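Long-range contacts in aminoglycoside phosphotransferase (Alicyclobacillus acidocaldarius subsp. acidocaldarius, PDB 4PDY), which probably acts as a transferase with a kinase-like fold, moving a phosphate group to a substrate as aminoglycoside phosphotransferases do: residues Ala57-Ile62 with Phe103-Thr108; Ala20-Gln25 with Gln36-Asp41; Arg206-Tyr211 with Tyr292-Ala297; Ala196-Ala201 with Ile298-Tyr303. One frame throughout, in Å; residues are numbered along the deposited sequence. Where two conformers were deposited one is given.

Interaction 1 (Ala57-Ile62 with Phe103-Thr108); sequences AKRSSI and FTYYVT
Backbone hydrogen bonds tie Lys58 to Tyr106 and Ser60 to Thr104, joining strands 54-60 and 103-109 antiparallel in the sheet of a kinase-like N-terminal lobe. The shortest of the four runs from Lys58 N to Tyr106 O (2.8 Å); Ala57-Val107 and Arg59-Tyr105 are the non-hydrogen-bonded pairs. Beyond the end of strand 54-60 a side chain takes over: Thr104 OG1 donates to Ile62 O over 2.7 Å, almost in line with the carbonyl, and the same hydroxyl also meets Arg99.

CH-pi contacts lie on both faces of the sheet. Arg59, with CG anti to the backbone N (chi1 179°), sets CD over the middle of the Phe103 ring, 3.6 Å from its centroid. Arg59 NE then donates to Tyr105 OH at 3.1 Å, the oxygen tilted 24° out of the guanidinium plane, while NH1 reaches the carbonyl of Pro21. On the other face Lys58 CB rests above the Tyr106 ring, 4.0 Å from the centroid and displaced toward the rim.

Lys58 and Tyr106 run side by side to one acceptor, Glu245, by a salt bridge from NZ and a hydrogen bond from OH. The place of Lys58 in the third strand of the sheet is consistent with the strand lysine of kinase-like folds, and its side chain lies about 8 Å from the bound histidine; the two bonds on Glu245 OE2 would restrict the turning of that carboxylate.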
# COMPACT_ATOMS: atom_id res chain seq x y z
N ALA A 57 5.03 -17.21 10.26
CA ALA A 57 3.82 -17.28 11.08
C ALA A 57 3.43 -15.86 11.47
O ALA A 57 4.24 -15.08 11.93
CB ALA A 57 4.09 -18.13 12.30
N LYS A 58 2.16 -15.53 11.24
CA LYS A 58 1.64 -14.20 11.49
C LYS A 58 0.60 -14.24 12.60
O LYS A 58 -0.35 -15.02 12.53
CB LYS A 58 0.99 -13.67 10.22
CG LYS A 58 0.36 -12.27 10.37
CD LYS A 58 1.39 -11.18 10.62
CE LYS A 58 0.77 -9.80 10.80
NZ LYS A 58 0.21 -9.29 9.53
N ARG A 59 0.82 -13.40 13.61
CA ARG A 59 -0.17 -13.09 14.62
C ARG A 59 -0.98 -11.91 14.08
O ARG A 59 -0.43 -10.84 13.79
CB ARG A 59 0.50 -12.69 15.91
CG ARG A 59 -0.48 -12.32 17.01
CD ARG A 59 0.21 -11.81 18.25
NE ARG A 59 0.77 -12.88 19.08
CZ ARG A 59 2.06 -13.11 19.32
NH1 ARG A 59 3.03 -12.39 18.76
NH2 ARG A 59 2.38 -14.10 20.14
N SER A 60 -2.28 -12.13 13.93
CA SER A 60 -3.16 -11.13 13.34
C SER A 60 -4.36 -10.88 14.26
O SER A 60 -4.65 -11.68 15.15
CB SER A 60 -3.63 -11.59 11.96
OG SER A 60 -4.49 -10.65 11.33
N SER A 61 -5.03 -9.75 14.06
CA SER A 61 -6.30 -9.49 14.70
C SER A 61 -7.47 -9.61 13.72
O SER A 61 -8.60 -9.32 14.10
CB SER A 61 -6.26 -8.14 15.41
OG SER A 61 -5.49 -8.25 16.61
N ILE A 62 -7.23 -10.10 12.50
CA ILE A 62 -8.35 -10.30 11.58
C ILE A 62 -9.30 -11.36 12.11
O ILE A 62 -8.91 -12.29 12.82
CB ILE A 62 -7.95 -10.65 10.13
CG1 ILE A 62 -7.27 -12.01 10.01
CG2 ILE A 62 -7.12 -9.54 9.52
CD1 ILE A 62 -7.04 -12.39 8.56
N PHE A 103 -6.25 -13.86 19.23
CA PHE A 103 -5.52 -13.63 17.98
C PHE A 103 -5.82 -14.73 16.96
O PHE A 103 -6.12 -15.86 17.32
CB PHE A 103 -4.00 -13.64 18.22
CG PHE A 103 -3.50 -12.47 19.03
CD1 PHE A 103 -3.57 -11.17 18.53
CD2 PHE A 103 -2.95 -12.66 20.28
CE1 PHE A 103 -3.08 -10.11 19.26
CE2 PHE A 103 -2.44 -11.61 21.01
CZ PHE A 103 -2.51 -10.33 20.51
N THR A 104 -5.72 -14.36 15.69
CA THR A 104 -5.83 -15.29 14.58
C THR A 104 -4.43 -15.47 14.03
O THR A 104 -3.81 -14.53 13.58
CB THR A 104 -6.77 -14.73 13.48
OG1 THR A 104 -8.07 -14.50 14.04
CG2 THR A 104 -6.86 -15.67 12.28
N TYR A 105 -3.91 -16.69 14.10
CA TYR A 105 -2.60 -17.03 13.57
C TYR A 105 -2.74 -17.74 12.25
O TYR A 105 -3.56 -18.64 12.11
CB TYR A 105 -1.88 -17.94 14.56
CG TYR A 105 -1.60 -17.30 15.90
CD1 TYR A 105 -0.45 -16.53 16.09
CD2 TYR A 105 -2.48 -17.44 16.96
CE1 TYR A 105 -0.18 -15.95 17.31
CE2 TYR A 105 -2.23 -16.83 18.18
CZ TYR A 105 -1.09 -16.07 18.35
OH TYR A 105 -0.80 -15.51 19.57
N TYR A 106 -1.89 -17.37 11.30
CA TYR A 106 -1.80 -18.13 10.05
C TYR A 106 -0.37 -18.20 9.59
O TYR A 106 0.43 -17.34 9.93
CB TYR A 106 -2.76 -17.57 8.97
CG TYR A 106 -2.46 -16.17 8.51
CD1 TYR A 106 -1.58 -15.94 7.47
CD2 TYR A 106 -3.11 -15.07 9.07
CE1 TYR A 106 -1.27 -14.67 7.05
CE2 TYR A 106 -2.81 -13.79 8.63
CZ TYR A 106 -1.90 -13.58 7.61
OH TYR A 106 -1.59 -12.32 7.15
N VAL A 107 -0.09 -19.25 8.82
CA VAL A 107 1.27 -19.63 8.47
C VAL A 107 1.35 -19.76 6.96
O VAL A 107 0.45 -20.32 6.32
CB VAL A 107 1.62 -20.97 9.15
CG1 VAL A 107 3.00 -21.44 8.74
CG2 VAL A 107 1.54 -20.88 10.68
N THR A 108 2.46 -19.29 6.40
CA THR A 108 2.77 -19.50 4.99
C THR A 108 4.15 -20.11 4.82
O THR A 108 5.02 -20.07 5.72
CB THR A 108 2.72 -18.21 4.15
OG1 THR A 108 3.75 -17.31 4.55
CG2 THR A 108 1.39 -17.49 4.28

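Interaction 2 (Ala20-Gln25 with Gln36-Asp41); sequences APLIPQ and QQRHAD
The first strand of the N-terminal sheet, 35-41, is joined through Arg38 to the loop that leads into helix 25-28, chiefly at the carbonyl of Ile23. Arg38 NH1 donates to Ile23 O over 2.7 Å, with the oxygen 21° out of the guanidinium plane; NH2 adds a weak bond to the same oxygen. The arginine chain leaves CB with CG opposite its own carbonyl carbon (chi1 -56°) and bends at chi3, which turns an edge of the guanidinium to the loop. A second weak bond runs from Arg38 NH2 to Gln25 OE1 (3.4 Å), the amide standing 80° to the guanidinium; the amide nitrogen of Gln25 goes to Ser29. One water bridges Arg38 NH2 (2.9 Å) and Ile23 O, and another links Arg38 NE with Gln25 OE1.

The strand that presents Arg38 has a classic beta bulge just before it, Gln36 and Gln37 both facing Thr48, and Pro24 is the N-cap of helix 25-28. Glu45 on the neighbouring strand 44-49 gives NH1 a salt bridge and also accepts from Ile23 N, so strand and loop share one carboxylate. With a leucine in place of Arg38, Ile23 O would probably lose both arginine N-H donors and Glu45 its charged mate. Nearer the start of the loop, the methyl groups of Ala20 and Ala40 meet at 4.0 Å, CB to CB, and Leu22 CD2 lies 4.1 Å from Arg38 NH1.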
# COMPACT_ATOMS: atom_id res chain seq x y z
N ALA A 20 8.78 -8.41 20.69
CA ALA A 20 7.63 -9.10 20.14
C ALA A 20 7.38 -10.37 20.95
O ALA A 20 8.29 -11.15 21.16
CB ALA A 20 7.85 -9.44 18.67
N PRO A 21 6.16 -10.56 21.45
CA PRO A 21 5.92 -11.80 22.18
C PRO A 21 6.02 -13.05 21.26
O PRO A 21 5.55 -13.04 20.14
CB PRO A 21 4.49 -11.61 22.74
CG PRO A 21 4.20 -10.16 22.61
CD PRO A 21 5.00 -9.65 21.46
N LEU A 22 6.70 -14.10 21.72
CA LEU A 22 6.73 -15.35 20.95
C LEU A 22 5.32 -15.90 20.84
O LEU A 22 4.50 -15.76 21.76
CB LEU A 22 7.65 -16.39 21.60
CG LEU A 22 9.14 -16.31 21.26
CD1 LEU A 22 9.92 -17.15 22.26
CD2 LEU A 22 9.43 -16.77 19.83
N ILE A 23 5.03 -16.51 19.71
CA ILE A 23 3.77 -17.21 19.53
C ILE A 23 3.72 -18.36 20.56
O ILE A 23 4.72 -19.05 20.75
CB ILE A 23 3.62 -17.71 18.08
CG1 ILE A 23 3.55 -16.50 17.14
CG2 ILE A 23 2.43 -18.67 17.93
CD1 ILE A 23 3.51 -16.83 15.67
N PRO A 24 2.56 -18.58 21.20
CA PRO A 24 2.50 -19.69 22.14
C PRO A 24 2.81 -21.04 21.47
O PRO A 24 2.38 -21.29 20.36
CB PRO A 24 1.06 -19.64 22.67
CG PRO A 24 0.66 -18.22 22.48
CD PRO A 24 1.31 -17.79 21.22
N GLN A 25 3.57 -21.90 22.15
CA GLN A 25 3.89 -23.22 21.61
C GLN A 25 2.66 -24.01 21.23
O GLN A 25 2.69 -24.77 20.26
CB GLN A 25 4.70 -24.02 22.63
CG GLN A 25 5.09 -25.43 22.18
CD GLN A 25 5.95 -25.46 20.93
OE1 GLN A 25 6.98 -24.77 20.85
NE2 GLN A 25 5.55 -26.27 19.95
N GLN A 36 11.73 -26.76 15.05
CA GLN A 36 12.85 -26.85 15.98
C GLN A 36 13.24 -25.47 16.55
O GLN A 36 13.70 -25.39 17.69
CB GLN A 36 14.10 -27.44 15.27
CG GLN A 36 13.88 -28.73 14.50
CD GLN A 36 13.50 -29.87 15.42
OE1 GLN A 36 14.24 -30.19 16.35
NE2 GLN A 36 12.35 -30.48 15.17
N GLN A 37 13.13 -24.41 15.74
CA GLN A 37 13.60 -23.07 16.12
C GLN A 37 12.54 -22.03 15.70
O GLN A 37 11.94 -22.14 14.63
CB GLN A 37 14.95 -22.77 15.42
CG GLN A 37 15.83 -21.68 16.06
CD GLN A 37 15.77 -20.29 15.42
OE1 GLN A 37 14.69 -19.76 15.17
NE2 GLN A 37 16.95 -19.67 15.20
N ARG A 38 12.36 -21.00 16.53
CA ARG A 38 11.44 -19.89 16.23
C ARG A 38 12.03 -18.58 16.69
O ARG A 38 12.61 -18.50 17.78
CB ARG A 38 10.11 -20.09 16.95
CG ARG A 38 9.47 -21.41 16.61
CD ARG A 38 8.06 -21.49 17.13
NE ARG A 38 7.95 -21.73 18.56
CZ ARG A 38 7.29 -20.95 19.43
NH1 ARG A 38 6.73 -19.80 19.06
NH2 ARG A 38 7.20 -21.33 20.71
N HIS A 39 11.89 -17.54 15.88
CA HIS A 39 12.30 -16.21 16.31
C HIS A 39 11.50 -15.17 15.55
O HIS A 39 11.08 -15.41 14.44
CB HIS A 39 13.82 -16.00 16.10
CG HIS A 39 14.24 -16.00 14.67
ND1 HIS A 39 14.56 -17.15 13.98
CD2 HIS A 39 14.31 -15.00 13.76
CE1 HIS A 39 14.86 -16.85 12.73
NE2 HIS A 39 14.72 -15.55 12.57
N ALA A 40 11.29 -14.03 16.19
CA ALA A 40 10.60 -12.93 15.56
C ALA A 40 11.50 -12.38 14.47
O ALA A 40 12.73 -12.38 14.58
CB ALA A 40 10.27 -11.84 16.58
N ASP A 41 10.88 -11.90 13.41
CA ASP A 41 11.58 -11.20 12.36
C ASP A 41 10.60 -10.19 11.78
O ASP A 41 9.74 -10.52 10.98
CB ASP A 41 12.12 -12.16 11.31
CG ASP A 41 13.01 -11.48 10.28
OD1 ASP A 41 13.05 -10.23 10.25
OD2 ASP A 41 13.65 -12.18 9.48
O HOH W 1 6.43 -19.87 23.09
O HOH W 2 9.11 -24.67 18.57

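Interaction 3 (Arg206-Tyr211 with Tyr292-Ala297); sequences RDVIAY and YRAVEA
Arg293 and Asp207 form a salt bridge where helices 206-218 and 289-300 of the helical C-terminal lobe pack crosswise; the axes of the 206-211 and 292-297 segments approach to 8.9 Å, with directions 103° apart. The arginine begins in apolar company: Arg293 CB lies 3.7 Å from Val208 CG2. From there CG and CD pass alongside Asp207 OD2 as the chain bends at chi2 and chi3, bringing the guanidinium side-on to the carboxylate with the two planes only 20° apart. Arg293 NE donates to the syn lone pair of Asp207 OD2 over 2.9 Å, and Arg293 NH1 to Asp207 OD1 over 3.0 Å at a nearly straight 177°. NH1 has a further salt bridge to Asp205, so two carboxylates gather round one cation, which is likely to favour their ionised forms. A methionine in place of Arg293 would probably leave Asp207 and Asp205 without the cation they share.

Beside this pair the helices come close where Val208 meets Ala294, 5.3 Å apart at their CA atoms. The hydroxyl of Tyr211 is fixed by Glu291 and the backbone N of Ala253, while Tyr211 CD2 touches Ala294 CB at 3.8 Å.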
# COMPACT_ATOMS: atom_id res chain seq x y z
N ARG A 206 -16.42 13.57 -14.79
CA ARG A 206 -17.32 12.46 -15.05
C ARG A 206 -16.60 11.19 -15.52
O ARG A 206 -17.00 10.07 -15.19
CB ARG A 206 -18.41 12.94 -16.04
CG ARG A 206 -17.87 13.38 -17.39
CD ARG A 206 -18.69 14.51 -18.02
NE ARG A 206 -18.68 14.47 -19.48
CZ ARG A 206 -19.29 13.55 -20.23
NH1 ARG A 206 -19.97 12.54 -19.68
NH2 ARG A 206 -19.20 13.63 -21.56
N ASP A 207 -15.50 11.35 -16.24
CA ASP A 207 -14.74 10.19 -16.71
C ASP A 207 -14.05 9.41 -15.57
O ASP A 207 -14.04 8.19 -15.59
CB ASP A 207 -13.74 10.57 -17.81
CG ASP A 207 -12.62 11.47 -17.32
OD1 ASP A 207 -12.89 12.56 -16.76
OD2 ASP A 207 -11.44 11.08 -17.52
N VAL A 208 -13.51 10.13 -14.59
CA VAL A 208 -12.92 9.51 -13.40
C VAL A 208 -13.97 8.75 -12.60
O VAL A 208 -13.78 7.58 -12.23
CB VAL A 208 -12.21 10.58 -12.54
CG1 VAL A 208 -11.76 10.01 -11.21
CG2 VAL A 208 -11.02 11.15 -13.32
N ILE A 209 -15.09 9.39 -12.36
CA ILE A 209 -16.19 8.73 -11.68
C ILE A 209 -16.68 7.49 -12.45
O ILE A 209 -16.97 6.45 -11.85
CB ILE A 209 -17.34 9.73 -11.47
CG1 ILE A 209 -16.90 10.80 -10.47
CG2 ILE A 209 -18.62 9.02 -11.01
CD1 ILE A 209 -17.71 12.09 -10.49
N ALA A 210 -16.81 7.60 -13.77
CA ALA A 210 -17.22 6.47 -14.58
C ALA A 210 -16.25 5.29 -14.45
O ALA A 210 -16.68 4.14 -14.37
CB ALA A 210 -17.36 6.90 -16.04
N TYR A 211 -14.96 5.60 -14.42
CA TYR A 211 -13.95 4.57 -14.19
C TYR A 211 -14.13 3.86 -12.84
O TYR A 211 -14.14 2.62 -12.76
CB TYR A 211 -12.55 5.16 -14.32
CG TYR A 211 -11.51 4.24 -13.74
CD1 TYR A 211 -11.04 3.15 -14.46
CD2 TYR A 211 -11.04 4.44 -12.45
CE1 TYR A 211 -10.11 2.27 -13.88
CE2 TYR A 211 -10.13 3.57 -11.89
CZ TYR A 211 -9.69 2.49 -12.61
OH TYR A 211 -8.75 1.66 -12.04
N TYR A 292 -5.92 6.42 -16.04
CA TYR A 292 -4.81 7.36 -15.86
C TYR A 292 -5.28 8.58 -15.08
O TYR A 292 -4.60 9.10 -14.23
CB TYR A 292 -4.22 7.82 -17.18
CG TYR A 292 -3.20 6.93 -17.82
CD1 TYR A 292 -1.93 6.81 -17.26
CD2 TYR A 292 -3.47 6.22 -18.97
CE1 TYR A 292 -0.95 6.03 -17.84
CE2 TYR A 292 -2.50 5.42 -19.57
CZ TYR A 292 -1.24 5.32 -18.98
OH TYR A 292 -0.24 4.54 -19.51
N ARG A 293 -6.46 9.09 -15.46
CA ARG A 293 -6.94 10.32 -14.82
C ARG A 293 -7.27 10.12 -13.34
O ARG A 293 -7.04 11.00 -12.53
CB ARG A 293 -8.12 10.91 -15.58
CG ARG A 293 -7.77 11.16 -17.04
CD ARG A 293 -7.95 12.57 -17.49
NE ARG A 293 -9.29 13.07 -17.23
CZ ARG A 293 -9.57 14.34 -16.98
NH1 ARG A 293 -10.83 14.69 -16.75
NH2 ARG A 293 -8.61 15.27 -16.98
N ALA A 294 -7.83 8.95 -13.00
CA ALA A 294 -8.06 8.61 -11.60
C ALA A 294 -6.73 8.56 -10.81
O ALA A 294 -6.64 9.06 -9.70
CB ALA A 294 -8.79 7.30 -11.47
N VAL A 295 -5.71 7.95 -11.41
CA VAL A 295 -4.38 7.91 -10.80
C VAL A 295 -3.84 9.34 -10.65
O VAL A 295 -3.31 9.68 -9.60
CB VAL A 295 -3.43 7.03 -11.64
CG1 VAL A 295 -2.00 7.22 -11.17
CG2 VAL A 295 -3.82 5.57 -11.56
N GLU A 296 -4.01 10.18 -11.68
CA GLU A 296 -3.56 11.55 -11.55
C GLU A 296 -4.27 12.30 -10.41
O GLU A 296 -3.65 13.11 -9.71
CB GLU A 296 -3.82 12.32 -12.84
CG GLU A 296 -2.95 11.90 -14.01
CD GLU A 296 -3.25 12.75 -15.23
OE1 GLU A 296 -4.32 12.57 -15.86
OE2 GLU A 296 -2.40 13.60 -15.55
N ALA A 297 -5.57 12.06 -10.25
CA ALA A 297 -6.32 12.72 -9.18
C ALA A 297 -5.70 12.41 -7.82
O ALA A 297 -5.52 13.29 -6.96
CB ALA A 297 -7.78 12.26 -9.19

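Interaction 4 (Ala196-Ala201 with Ile298-Tyr303); sequences AAESLA and ILRFPY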
# COMPACT_ATOMS: atom_id res chain seq x y z
N ALA A 196 -4.33 20.63 -4.24
CA ALA A 196 -5.54 20.06 -3.67
C ALA A 196 -6.76 20.37 -4.55
O ALA A 196 -7.58 19.50 -4.80
CB ALA A 196 -5.78 20.56 -2.26
N ALA A 197 -6.87 21.63 -5.00
CA ALA A 197 -7.98 22.03 -5.86
C ALA A 197 -7.98 21.27 -7.18
O ALA A 197 -9.03 20.83 -7.64
CB ALA A 197 -7.94 23.54 -6.09
N GLU A 198 -6.79 21.08 -7.78
CA GLU A 198 -6.70 20.35 -9.05
C GLU A 198 -7.07 18.90 -8.85
O GLU A 198 -7.74 18.31 -9.70
CB GLU A 198 -5.30 20.48 -9.66
CG GLU A 198 -4.98 21.89 -10.15
CD GLU A 198 -3.57 22.04 -10.69
OE1 GLU A 198 -2.86 21.04 -10.80
OE2 GLU A 198 -3.17 23.17 -11.05
N SER A 199 -6.65 18.32 -7.72
CA SER A 199 -7.00 16.94 -7.42
C SER A 199 -8.51 16.73 -7.25
O SER A 199 -9.10 15.85 -7.87
CB SER A 199 -6.27 16.48 -6.15
OG SER A 199 -6.77 15.23 -5.69
N LEU A 200 -9.13 17.57 -6.42
CA LEU A 200 -10.56 17.45 -6.19
C LEU A 200 -11.35 17.70 -7.48
O LEU A 200 -12.33 17.02 -7.71
CB LEU A 200 -11.02 18.38 -5.07
CG LEU A 200 -10.43 18.07 -3.68
CD1 LEU A 200 -10.87 19.14 -2.69
CD2 LEU A 200 -10.87 16.71 -3.19
N ALA A 201 -10.88 18.61 -8.34
CA ALA A 201 -11.53 18.82 -9.64
C ALA A 201 -11.48 17.55 -10.50
O ALA A 201 -12.45 17.18 -11.17
CB ALA A 201 -10.92 20.01 -10.39
N ILE A 298 -5.35 11.14 -7.64
CA ILE A 298 -4.77 10.72 -6.38
C ILE A 298 -3.37 11.32 -6.22
O ILE A 298 -3.06 11.90 -5.18
CB ILE A 298 -4.73 9.18 -6.29
CG1 ILE A 298 -6.13 8.59 -6.21
CG2 ILE A 298 -3.95 8.72 -5.05
CD1 ILE A 298 -6.22 7.16 -6.64
N LEU A 299 -2.50 11.15 -7.22
CA LEU A 299 -1.14 11.69 -7.13
C LEU A 299 -1.03 13.19 -7.00
O LEU A 299 -0.12 13.70 -6.34
CB LEU A 299 -0.32 11.31 -8.32
CG LEU A 299 0.02 9.86 -8.50
CD1 LEU A 299 0.86 9.69 -9.75
CD2 LEU A 299 0.76 9.37 -7.27
N ARG A 300 -1.96 13.92 -7.62
CA ARG A 300 -1.90 15.36 -7.57
C ARG A 300 -2.15 15.89 -6.16
O ARG A 300 -1.64 16.95 -5.80
CB ARG A 300 -2.95 15.94 -8.54
CG ARG A 300 -3.15 17.45 -8.52
CD ARG A 300 -1.91 18.26 -8.83
NE ARG A 300 -1.53 18.17 -10.22
CZ ARG A 300 -0.48 18.79 -10.76
NH1 ARG A 300 -0.25 18.66 -12.06
NH2 ARG A 300 0.31 19.56 -10.01
N PHE A 301 -2.95 15.18 -5.38
CA PHE A 301 -3.26 15.66 -4.03
C PHE A 301 -1.97 15.70 -3.20
O PHE A 301 -1.19 14.75 -3.26
CB PHE A 301 -4.23 14.75 -3.30
CG PHE A 301 -4.80 15.38 -2.08
CD1 PHE A 301 -5.95 16.18 -2.16
CD2 PHE A 301 -4.15 15.23 -0.87
CE1 PHE A 301 -6.44 16.79 -1.03
CE2 PHE A 301 -4.64 15.85 0.27
CZ PHE A 301 -5.78 16.63 0.19
N PRO A 302 -1.75 16.77 -2.42
CA PRO A 302 -0.55 16.87 -1.56
C PRO A 302 -0.68 16.03 -0.28
O PRO A 302 -0.81 16.54 0.83
CB PRO A 302 -0.45 18.37 -1.29
CG PRO A 302 -1.88 18.83 -1.26
CD PRO A 302 -2.60 17.98 -2.29
N TYR A 303 -0.67 14.73 -0.49
CA TYR A 303 -0.90 13.76 0.56
C TYR A 303 0.15 13.83 1.67
O TYR A 303 -0.19 13.79 2.84
CB TYR A 303 -0.88 12.35 -0.04
CG TYR A 303 -0.94 11.25 0.97
CD1 TYR A 303 -2.14 10.90 1.61
CD2 TYR A 303 0.21 10.54 1.30
CE1 TYR A 303 -2.17 9.89 2.55
CE2 TYR A 303 0.18 9.52 2.22
CZ TYR A 303 -1.00 9.18 2.84
OH TYR A 303 -0.95 8.16 3.77
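Ala196 and Phe301 bring the two backbones within 5.0 Å at their CA atoms, where helix 189-203 passes the end of helix 289-300. The methyl of Ala196 fits against both residues that follow that helix, with CB 4.0 Å from Phe301 CE1 and 4.1 Å from Pro302 CD. One turn on, Ser199 OG lies at the edge of the Phe301 ring, in its plane, and 3.5 Å from Phe301 CB; the hydroxyl is hydrogen-bonded to the carbonyl of Ala297.

In this helical C-terminal lobe the chain turns sharply here: Pro302 is the centre of an inverse gamma turn and also the N-cap of helix 303-315. Phe301 has CG anti to the backbone N (chi1 -166°), which lays the ring alongside helix 189-203 and on to Phe158 of helix 154-173.

Glu198 and Arg300 attract each other by charge alone. Glu198 OE1 sits above the guanidinium, 3.2 Å from Arg300 NE, the carboxylate plane being turned 76° to it, and no N-H points at the oxygen. The directed bonds of the arginine lie in other directions, NH2 pairing with Asp195 in a salt bridge and with Gln336 OE1 in a hydrogen bond.

The four contacts fall into two pairs on opposite sides of the chain's centre, one in each lobe. Interactions 1 and 2 lie 12 Å apart, centre to centre; both reach the same N-terminal sheet and they touch directly, since Arg59 of the first reaches the loop of the second. Interactions 3 and 4 are likewise 12 Å apart and share helix 289-300, and their other helices, 206-218 and 189-203, follow each other in the chain. Between the pairs the centres are 36 to 45 Å apart. Along the chain interaction 2 closes first, then interaction 1; interaction 3 is nested inside the loop closed by interaction 4. None of the four bridges the two lobes, consistent with a kinase-like, two-lobed fold.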